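Local coordinates for protein Succinylglutamatedesuccinylase/aspartoacylase (Rhodobacter sphaeroides 2.4.1, PDB 3CDX) that probably hydrolyses non-peptide carbon-nitrogen bonds in linear amides, or ester bonds, as a metal-dependent enzyme of the succinylglutamate desuccinylase/aspartoacylase family, at residues R112-G120 with G196-E204; G257-E265 with A334-D342. All coordinates share one frame; numbering follows the deposited sequence.

Contact 1. Residues R112-G120 with G196-E204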
loop_
_atom_site.group_PDB
_atom_site.type_symbol
_atom_site.label_atom_id
_atom_site.label_comp_id
_atom_site.label_asym_id
_atom_site.label_seq_id
_atom_site.Cartn_x
_atom_site.Cartn_y
_atom_site.Cartn_z
ATOM N N ARG A 112 -3.510 -6.777 13.057
ATOM C CA ARG A 112 -3.464 -7.904 13.968
ATOM C C ARG A 112 -4.525 -8.992 13.719
ATOM O O ARG A 112 -5.664 -8.726 13.324
ATOM C CB ARG A 112 -3.535 -7.456 15.445
ATOM C CG ARG A 112 -2.321 -6.571 15.952
ATOM C CD ARG A 112 -0.925 -7.235 15.834
ATOM N NE ARG A 112 -0.716 -8.359 16.779
ATOM C CZ ARG A 112 -0.383 -8.241 18.076
ATOM N NH1 ARG A 112 -0.209 -9.338 18.816
ATOM N NH2 ARG A 112 -0.218 -7.038 18.649
ATOM N N ASP A 113 -4.142 -10.225 14.023
ATOM C CA ASP A 113 -5.119 -11.284 14.200
ATOM C C ASP A 113 -5.595 -11.133 15.635
ATOM O O ASP A 113 -4.853 -11.425 16.562
ATOM C CB ASP A 113 -4.468 -12.642 14.009
ATOM C CG ASP A 113 -5.491 -13.782 14.029
ATOM O OD1 ASP A 113 -6.525 -13.655 14.730
ATOM O OD2 ASP A 113 -5.241 -14.788 13.324
ATOM N N ILE A 114 -6.814 -10.656 15.828
ATOM C CA ILE A 114 -7.285 -10.371 17.172
ATOM C C ILE A 114 -7.229 -11.598 18.071
ATOM O O ILE A 114 -7.079 -11.460 19.287
ATOM C CB ILE A 114 -8.703 -9.757 17.165
ATOM C CG1 ILE A 114 -9.118 -9.224 18.547
ATOM C CG2 ILE A 114 -9.718 -10.776 16.624
ATOM C CD1 ILE A 114 -10.403 -8.279 18.506
ATOM N N ASN A 115 -7.348 -12.786 17.474
ATOM C CA ASN A 115 -7.340 -14.030 18.222
ATOM C C ASN A 115 -5.933 -14.541 18.491
ATOM O O ASN A 115 -5.745 -15.697 18.853
ATOM C CB ASN A 115 -8.156 -15.097 17.484
ATOM C CG ASN A 115 -9.157 -15.809 18.384
ATOM O OD1 ASN A 115 -9.497 -15.327 19.470
ATOM N ND2 ASN A 115 -9.674 -16.963 17.906
ATOM N N ARG A 116 -4.934 -13.688 18.260
ATOM C CA ARG A 116 -3.614 -13.904 18.803
ATOM C C ARG A 116 -3.311 -12.754 19.783
ATOM O O ARG A 116 -2.133 -12.572 20.148
ATOM C CB ARG A 116 -2.545 -13.943 17.678
ATOM C CG ARG A 116 -2.751 -14.993 16.594
ATOM C CD ARG A 116 -2.833 -16.408 17.178
ATOM N NE ARG A 116 -2.934 -17.464 16.166
ATOM C CZ ARG A 116 -4.041 -18.158 15.875
ATOM N NH1 ARG A 116 -5.184 -17.914 16.503
ATOM N NH2 ARG A 116 -4.006 -19.099 14.929
ATOM N N CYS A 117 -4.355 -11.982 20.167
ATOM C CA CYS A 117 -4.203 -10.757 20.995
ATOM C C CYS A 117 -4.765 -10.820 22.427
ATOM O O CYS A 117 -4.610 -9.870 23.194
ATOM C CB CYS A 117 -4.820 -9.511 20.312
ATOM S SG CYS A 117 -3.925 -8.924 18.878
ATOM N N PHE A 118 -5.442 -11.904 22.780
ATOM C CA PHE A 118 -6.034 -12.009 24.110
ATOM C C PHE A 118 -4.968 -12.360 25.165
ATOM O O PHE A 118 -3.980 -13.037 24.838
ATOM C CB PHE A 118 -7.142 -13.044 24.104
ATOM C CG PHE A 118 -8.399 -12.582 23.405
ATOM C CD1 PHE A 118 -8.582 -12.829 22.069
ATOM C CD2 PHE A 118 -9.386 -11.884 24.103
ATOM C CE1 PHE A 118 -9.720 -12.402 21.420
ATOM C CE2 PHE A 118 -10.533 -11.453 23.474
ATOM C CZ PHE A 118 -10.708 -11.717 22.128
ATOM N N PRO A 119 -5.182 -11.942 26.437
ATOM C CA PRO A 119 -6.325 -11.188 26.970
ATOM C C PRO A 119 -6.401 -9.680 26.610
ATOM O O PRO A 119 -7.401 -9.023 26.940
ATOM C CB PRO A 119 -6.217 -11.413 28.489
ATOM C CG PRO A 119 -4.750 -11.696 28.735
ATOM C CD PRO A 119 -4.219 -12.332 27.488
ATOM N N GLY A 120 -5.366 -9.152 25.953
ATOM C CA GLY A 120 -5.395 -7.810 25.395
ATOM C C GLY A 120 -4.836 -6.745 26.316
ATOM O O GLY A 120 -4.553 -7.000 27.486
ATOM N N GLY A 196 -2.709 -19.795 22.823
ATOM C CA GLY A 196 -2.821 -19.361 24.211
ATOM C C GLY A 196 -3.397 -17.954 24.283
ATOM O O GLY A 196 -3.602 -17.384 25.373
ATOM N N SER A 197 -3.658 -17.390 23.113
ATOM C CA SER A 197 -4.016 -15.982 23.018
ATOM C C SER A 197 -5.320 -15.828 22.262
ATOM O O SER A 197 -5.663 -14.722 21.770
ATOM C CB SER A 197 -2.871 -15.228 22.331
ATOM O OG SER A 197 -2.406 -15.992 21.226
ATOM N N THR A 198 -6.048 -16.938 22.154
ATOM C CA THR A 198 -7.369 -16.899 21.545
ATOM C C THR A 198 -8.412 -16.442 22.559
ATOM O O THR A 198 -8.187 -16.475 23.780
ATOM C CB THR A 198 -7.808 -18.275 21.032
ATOM O OG1 THR A 198 -7.930 -19.147 22.154
ATOM C CG2 THR A 198 -6.812 -18.841 19.991
ATOM N N PHE A 199 -9.576 -16.061 22.060
ATOM C CA PHE A 199 -10.699 -15.802 22.976
ATOM C C PHE A 199 -11.088 -17.036 23.794
ATOM O O PHE A 199 -11.366 -16.929 24.984
ATOM C CB PHE A 199 -11.903 -15.287 22.229
ATOM C CG PHE A 199 -13.084 -14.979 23.107
ATOM C CD1 PHE A 199 -13.013 -13.985 24.084
ATOM C CD2 PHE A 199 -14.285 -15.675 22.934
ATOM C CE1 PHE A 199 -14.136 -13.679 24.875
ATOM C CE2 PHE A 199 -15.405 -15.389 23.723
ATOM C CZ PHE A 199 -15.334 -14.381 24.685
ATOM N N THR A 200 -11.127 -18.205 23.161
ATOM C CA THR A 200 -11.500 -19.432 23.889
ATOM C C THR A 200 -10.556 -19.685 25.070
ATOM O O THR A 200 -11.005 -20.069 26.149
ATOM C CB THR A 200 -11.670 -20.687 22.960
ATOM O OG1 THR A 200 -10.466 -20.945 22.225
ATOM C CG2 THR A 200 -12.790 -20.467 21.943
ATOM N N SER A 201 -9.258 -19.412 24.895
ATOM C CA SER A 201 -8.296 -19.624 25.986
ATOM C C SER A 201 -8.592 -18.700 27.172
ATOM O O SER A 201 -8.318 -19.056 28.318
ATOM C CB SER A 201 -6.837 -19.500 25.511
ATOM O OG SER A 201 -6.496 -18.152 25.240
ATOM N N CYS A 202 -9.183 -17.537 26.894
ATOM C CA CYS A 202 -9.670 -16.640 27.942
ATOM C C CYS A 202 -10.842 -17.246 28.687
ATOM O O CYS A 202 -10.856 -17.242 29.911
ATOM C CB CYS A 202 -10.105 -15.306 27.363
ATOM S SG CYS A 202 -8.750 -14.311 26.871
ATOM N N VAL A 203 -11.826 -17.743 27.943
ATOM C CA VAL A 203 -12.996 -18.395 28.523
ATOM C C VAL A 203 -12.538 -19.546 29.432
ATOM O O VAL A 203 -13.036 -19.702 30.559
ATOM C CB VAL A 203 -13.961 -18.949 27.429
ATOM C CG1 VAL A 203 -15.181 -19.641 28.090
ATOM C CG2 VAL A 203 -14.407 -17.844 26.389
ATOM N N GLU A 204 -11.576 -20.322 28.925
ATOM C CA GLU A 204 -11.023 -21.466 29.636
ATOM C C GLU A 204 -10.270 -21.027 30.882
ATOM O O GLU A 204 -10.501 -21.575 31.959
ATOM C CB GLU A 204 -10.186 -22.358 28.709
ATOM C CG GLU A 204 -11.079 -23.426 28.000
ATOM C CD GLU A 204 -10.526 -23.926 26.658
ATOM O OE1 GLU A 204 -9.360 -23.614 26.366
ATOM O OE2 GLU A 204 -11.267 -24.635 25.893
HETATM O O HOH W 1 -11.325 -18.246 19.858
#

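Contact 2. Residues G257-E265 with A334-D342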
loop_
_atom_site.group_PDB
_atom_site.type_symbol
_atom_site.label_atom_id
_atom_site.label_comp_id
_atom_site.label_asym_id
_atom_site.label_seq_id
_atom_site.Cartn_x
_atom_site.Cartn_y
_atom_site.Cartn_z
ATOM N N GLY A 257 -27.378 -38.076 16.972
ATOM C CA GLY A 257 -26.602 -36.951 17.508
ATOM C C GLY A 257 -25.164 -36.822 17.054
ATOM O O GLY A 257 -24.741 -37.420 16.073
ATOM N N THR A 258 -24.423 -36.025 17.816
ATOM C CA THR A 258 -23.067 -35.622 17.558
ATOM C C THR A 258 -22.093 -36.774 17.764
ATOM O O THR A 258 -22.236 -37.539 18.718
ATOM C CB THR A 258 -22.721 -34.492 18.579
ATOM O OG1 THR A 258 -23.576 -33.364 18.345
ATOM C CG2 THR A 258 -21.266 -34.081 18.551
ATOM N N ARG A 259 -21.099 -36.871 16.884
ATOM C CA ARG A 259 -20.020 -37.852 17.011
ATOM C C ARG A 259 -18.732 -37.126 17.464
ATOM O O ARG A 259 -18.286 -36.141 16.827
ATOM C CB ARG A 259 -19.841 -38.637 15.685
ATOM C CG ARG A 259 -18.809 -39.833 15.692
ATOM C CD ARG A 259 -18.750 -40.581 14.316
ATOM N NE ARG A 259 -17.452 -41.246 14.068
ATOM C CZ ARG A 259 -16.995 -41.674 12.866
ATOM N NH1 ARG A 259 -17.732 -41.550 11.763
ATOM N NH2 ARG A 259 -15.785 -42.243 12.752
ATOM N N HIS A 260 -18.147 -37.601 18.573
ATOM C CA HIS A 260 -16.987 -36.954 19.125
ATOM C C HIS A 260 -15.730 -37.489 18.456
ATOM O O HIS A 260 -15.532 -38.700 18.277
ATOM C CB HIS A 260 -16.852 -37.141 20.641
ATOM C CG HIS A 260 -17.972 -36.580 21.459
ATOM N ND1 HIS A 260 -18.181 -35.226 21.623
ATOM C CD2 HIS A 260 -18.898 -37.195 22.234
ATOM C CE1 HIS A 260 -19.220 -35.032 22.418
ATOM N NE2 HIS A 260 -19.673 -36.212 22.799
ATOM N N MET A 261 -14.845 -36.563 18.146
ATOM C CA MET A 261 -13.657 -36.857 17.426
ATOM C C MET A 261 -12.583 -36.063 18.103
ATOM O O MET A 261 -12.856 -35.303 19.052
ATOM C CB MET A 261 -13.840 -36.428 15.961
ATOM C CG MET A 261 -15.218 -36.827 15.366
ATOM S SD MET A 261 -15.292 -38.639 14.995
ATOM C CE MET A 261 -14.180 -38.761 13.586
ATOM N N MET A 262 -11.363 -36.207 17.592
ATOM C CA MET A 262 -10.222 -35.589 18.190
ATOM C C MET A 262 -9.113 -35.432 17.168
ATOM O O MET A 262 -9.045 -36.162 16.165
ATOM C CB MET A 262 -9.745 -36.380 19.449
ATOM C CG MET A 262 -9.278 -37.851 19.247
ATOM S SD MET A 262 -8.664 -38.702 20.801
ATOM C CE MET A 262 -7.272 -37.734 21.234
ATOM N N VAL A 263 -8.256 -34.457 17.442
ATOM C CA VAL A 263 -7.058 -34.213 16.708
ATOM C C VAL A 263 -5.953 -34.115 17.755
ATOM O O VAL A 263 -5.997 -33.229 18.616
ATOM C CB VAL A 263 -7.122 -32.873 15.913
ATOM C CG1 VAL A 263 -5.771 -32.600 15.281
ATOM C CG2 VAL A 263 -8.218 -32.921 14.830
ATOM N N ARG A 264 -4.971 -35.011 17.692
ATOM C CA ARG A 264 -3.914 -35.003 18.710
ATOM C C ARG A 264 -2.482 -35.203 18.190
ATOM O O ARG A 264 -1.531 -34.840 18.882
ATOM C CB ARG A 264 -4.237 -35.979 19.853
ATOM N N GLU A 265 -2.325 -35.721 16.976
ATOM C CA GLU A 265 -1.014 -36.130 16.484
ATOM C C GLU A 265 -0.468 -35.228 15.371
ATOM O O GLU A 265 -1.238 -34.758 14.543
ATOM C CB GLU A 265 -1.101 -37.586 15.973
ATOM N N ALA A 334 -4.595 -30.280 4.886
ATOM C CA ALA A 334 -5.585 -31.162 5.498
ATOM C C ALA A 334 -5.202 -31.399 6.944
ATOM O O ALA A 334 -4.023 -31.462 7.294
ATOM C CB ALA A 334 -5.708 -32.520 4.756
ATOM N N VAL A 335 -6.229 -31.513 7.771
ATOM C CA VAL A 335 -6.133 -31.936 9.149
ATOM C C VAL A 335 -7.196 -33.024 9.281
ATOM O O VAL A 335 -8.383 -32.799 8.973
ATOM C CB VAL A 335 -6.445 -30.799 10.119
ATOM C CG1 VAL A 335 -6.264 -31.286 11.587
ATOM C CG2 VAL A 335 -5.568 -29.580 9.825
ATOM N N VAL A 336 -6.741 -34.195 9.721
ATOM C CA VAL A 336 -7.607 -35.386 9.879
ATOM C C VAL A 336 -8.009 -35.574 11.353
ATOM O O VAL A 336 -7.157 -35.476 12.269
ATOM C CB VAL A 336 -6.873 -36.634 9.306
ATOM C CG1 VAL A 336 -7.702 -37.926 9.431
ATOM C CG2 VAL A 336 -6.485 -36.356 7.846
ATOM N N MET A 337 -9.298 -35.802 11.576
ATOM C CA MET A 337 -9.834 -36.080 12.901
ATOM C C MET A 337 -10.109 -37.580 12.974
ATOM O O MET A 337 -10.287 -38.187 11.946
ATOM C CB MET A 337 -11.086 -35.252 13.197
ATOM C CG MET A 337 -12.313 -35.481 12.307
ATOM S SD MET A 337 -13.665 -34.306 12.624
ATOM C CE MET A 337 -14.717 -34.907 11.332
ATOM N N GLU A 338 -10.118 -38.155 14.181
ATOM C CA GLU A 338 -10.314 -39.600 14.426
ATOM C C GLU A 338 -11.322 -39.706 15.567
ATOM O O GLU A 338 -11.527 -38.719 16.283
ATOM C CB GLU A 338 -8.977 -40.289 14.795
ATOM C CG GLU A 338 -8.307 -39.822 16.123
ATOM C CD GLU A 338 -6.853 -40.308 16.340
ATOM O OE1 GLU A 338 -6.459 -41.376 15.796
ATOM O OE2 GLU A 338 -6.078 -39.618 17.086
ATOM N N ASP A 339 -11.970 -40.871 15.718
ATOM C CA ASP A 339 -12.930 -41.121 16.813
ATOM C C ASP A 339 -12.301 -40.740 18.136
ATOM O O ASP A 339 -11.100 -40.994 18.362
ATOM C CB ASP A 339 -13.331 -42.603 16.897
ATOM C CG ASP A 339 -14.284 -43.030 15.784
ATOM O OD1 ASP A 339 -14.885 -42.156 15.117
ATOM O OD2 ASP A 339 -14.453 -44.257 15.589
ATOM N N TYR A 340 -13.118 -40.134 18.989
ATOM C CA TYR A 340 -12.713 -39.688 20.306
ATOM C C TYR A 340 -12.459 -40.846 21.267
ATOM O O TYR A 340 -13.277 -41.756 21.368
ATOM C CB TYR A 340 -13.796 -38.804 20.915
ATOM C CG TYR A 340 -13.460 -38.266 22.289
ATOM C CD1 TYR A 340 -12.489 -37.262 22.457
ATOM C CD2 TYR A 340 -14.104 -38.760 23.431
ATOM C CE1 TYR A 340 -12.171 -36.759 23.734
ATOM C CE2 TYR A 340 -13.788 -38.264 24.716
ATOM C CZ TYR A 340 -12.832 -37.266 24.856
ATOM O OH TYR A 340 -12.538 -36.786 26.107
ATOM N N ASN A 341 -11.342 -40.763 21.986
ATOM C CA ASN A 341 -11.073 -41.629 23.132
ATOM C C ASN A 341 -10.799 -40.771 24.373
ATOM O O ASN A 341 -9.884 -39.924 24.376
ATOM C CB ASN A 341 -9.867 -42.535 22.836
ATOM C CG ASN A 341 -9.558 -43.514 23.978
ATOM O OD1 ASN A 341 -9.037 -43.131 25.036
ATOM N ND2 ASN A 341 -9.857 -44.783 23.754
ATOM N N ASP A 342 -11.597 -40.978 25.420
ATOM C CA ASP A 342 -11.370 -40.298 26.700
ATOM C C ASP A 342 -10.288 -41.026 27.498
ATOM O O ASP A 342 -9.249 -40.444 27.826
ATOM C CB ASP A 342 -12.665 -40.217 27.517
ATOM C CG ASP A 342 -12.499 -39.427 28.823
ATOM O OD1 ASP A 342 -11.419 -38.817 29.051
ATOM O OD2 ASP A 342 -13.455 -39.432 29.635
HETATM O O HOH W 2 -6.372 -37.062 14.305
#

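Contact 1. Residues R112-G120 with G196-E204
Phe118 reaches across to the start of helix 199-205, its CG anti to the carbonyl carbon (chi1 -74°). Phe118 CB lies 3.4 Å from Cys202 SG; the sulfur then passes obliquely beside the ring along CD2. On the CD1 side the ring turns its edge to Ser197 O, which takes a hydrogen bond from Phe118 N (3.0 Å). Further out, Phe199 CB sits over one ring face, 4.0 Å from the centroid of the Phe118 ring, a CH-pi contact touching CE1 and CZ. At the far end Phe118 CE2 meets Phe199 CD1 at 3.6 Å, the two rings oblique with planes 53° apart. Beside the ring Asn115 OD1 accepts from Phe199 N (2.7 Å), the donor tilted from the amide plane, while its ND2 gives a hydrogen to a water that Thr200 N also meets weakly. Thr198 OG1 caps the helix, accepting from Ser201 N. Asp113 OD1, which accepts from Asn115 N in an Asx turn, is also hydrogen-bonded to NE2 of the calcium ligand His63. The short bond to Phe199 N fixes the amide oxygen on the helix start, with the Asn115 side chain against His63 and about 5 Å from the calcium ion, consistent with a second-shell position.

Contact 2. Residues G257-E265 with A334-D342
Met261 and Met337 form the apolar centre, their side chains crossing at a slant. Met261 CB approaches Met337 SD at 4.0 Å, and the chain, bent at chi2 and chi3, curls so that its CE comes back against the backbone of Glu338 and Asp339. Met337 extends straight beyond CG and also touches His186 and Val188 of strand 186-189. An alanine in place of Met261 would probably open a gap beside Met337 SD and leave the Glu338-Asp339 backbone without its methyl cover. Next along, Val263 CG1 meets Val335 CG1 at 4.0 Å, the side chains roughly perpendicular, while Val263 CG2 packs on Met337 CB.

The backbones are joined at Met262 and Glu338, a hydrogen-bonded antiparallel pair: Met262 N gives to Glu338 O (2.8 Å), and Glu338 N returns a bond to Met262 O. Tyr340 N adds a third, to His260 O. On the face carrying Met262 and Glu338, their CG atoms touch; Met262 CB meets the edge of the Tyr340 ring, its SD is oblique to that ring, and Asn341 N gives SD a weak hydrogen bond (3.6 Å). Glu338 forms a salt bridge with Arg314, and His260 NE2 is hydrogen-bonded to Glu180.

At the solvent-facing end Arg259, extended with CG anti to the backbone N (chi1 -174°), grips Asp339 side-on. Arg259 NE (2.9 Å) and NH2 both bond to Asp339 OD1 on its syn side, within the guanidinium plane, although the guanidinium and carboxylate planes stand 65° apart. Strand 259-271 runs parallel to 186-189 and antiparallel to 332-339, which also pairs with 316-322; the contact is thus an antiparallel ladder, strongly twisted at 124° between short segments, within a mixed beta arrangement.

From the N terminus, the loop after helix 97-102 comes first, and contact 1 joins its residues 112-120 to the start of helix 199-205. The intervening chain includes helix 126-138, strand 144-148 and strand 186-189. Contact 2 opens afterwards, at strand 259-271, and closes with strand 332-339 near the C-terminal end. Between the segments of contact 1 lie 75 residues, and between those of contact 2 lie 68, none helical. The two loops thus follow in series, neither nested nor crossed. The nearest atoms of contact 1 and contact 2 are about 12 Å apart. Contact 1 sits inside the catalytic family region beside the calcium ion, whereas contact 2 ties strand 332-339 to strand 259-271, whose neighbour 186-189 lies within the loop of contact 1.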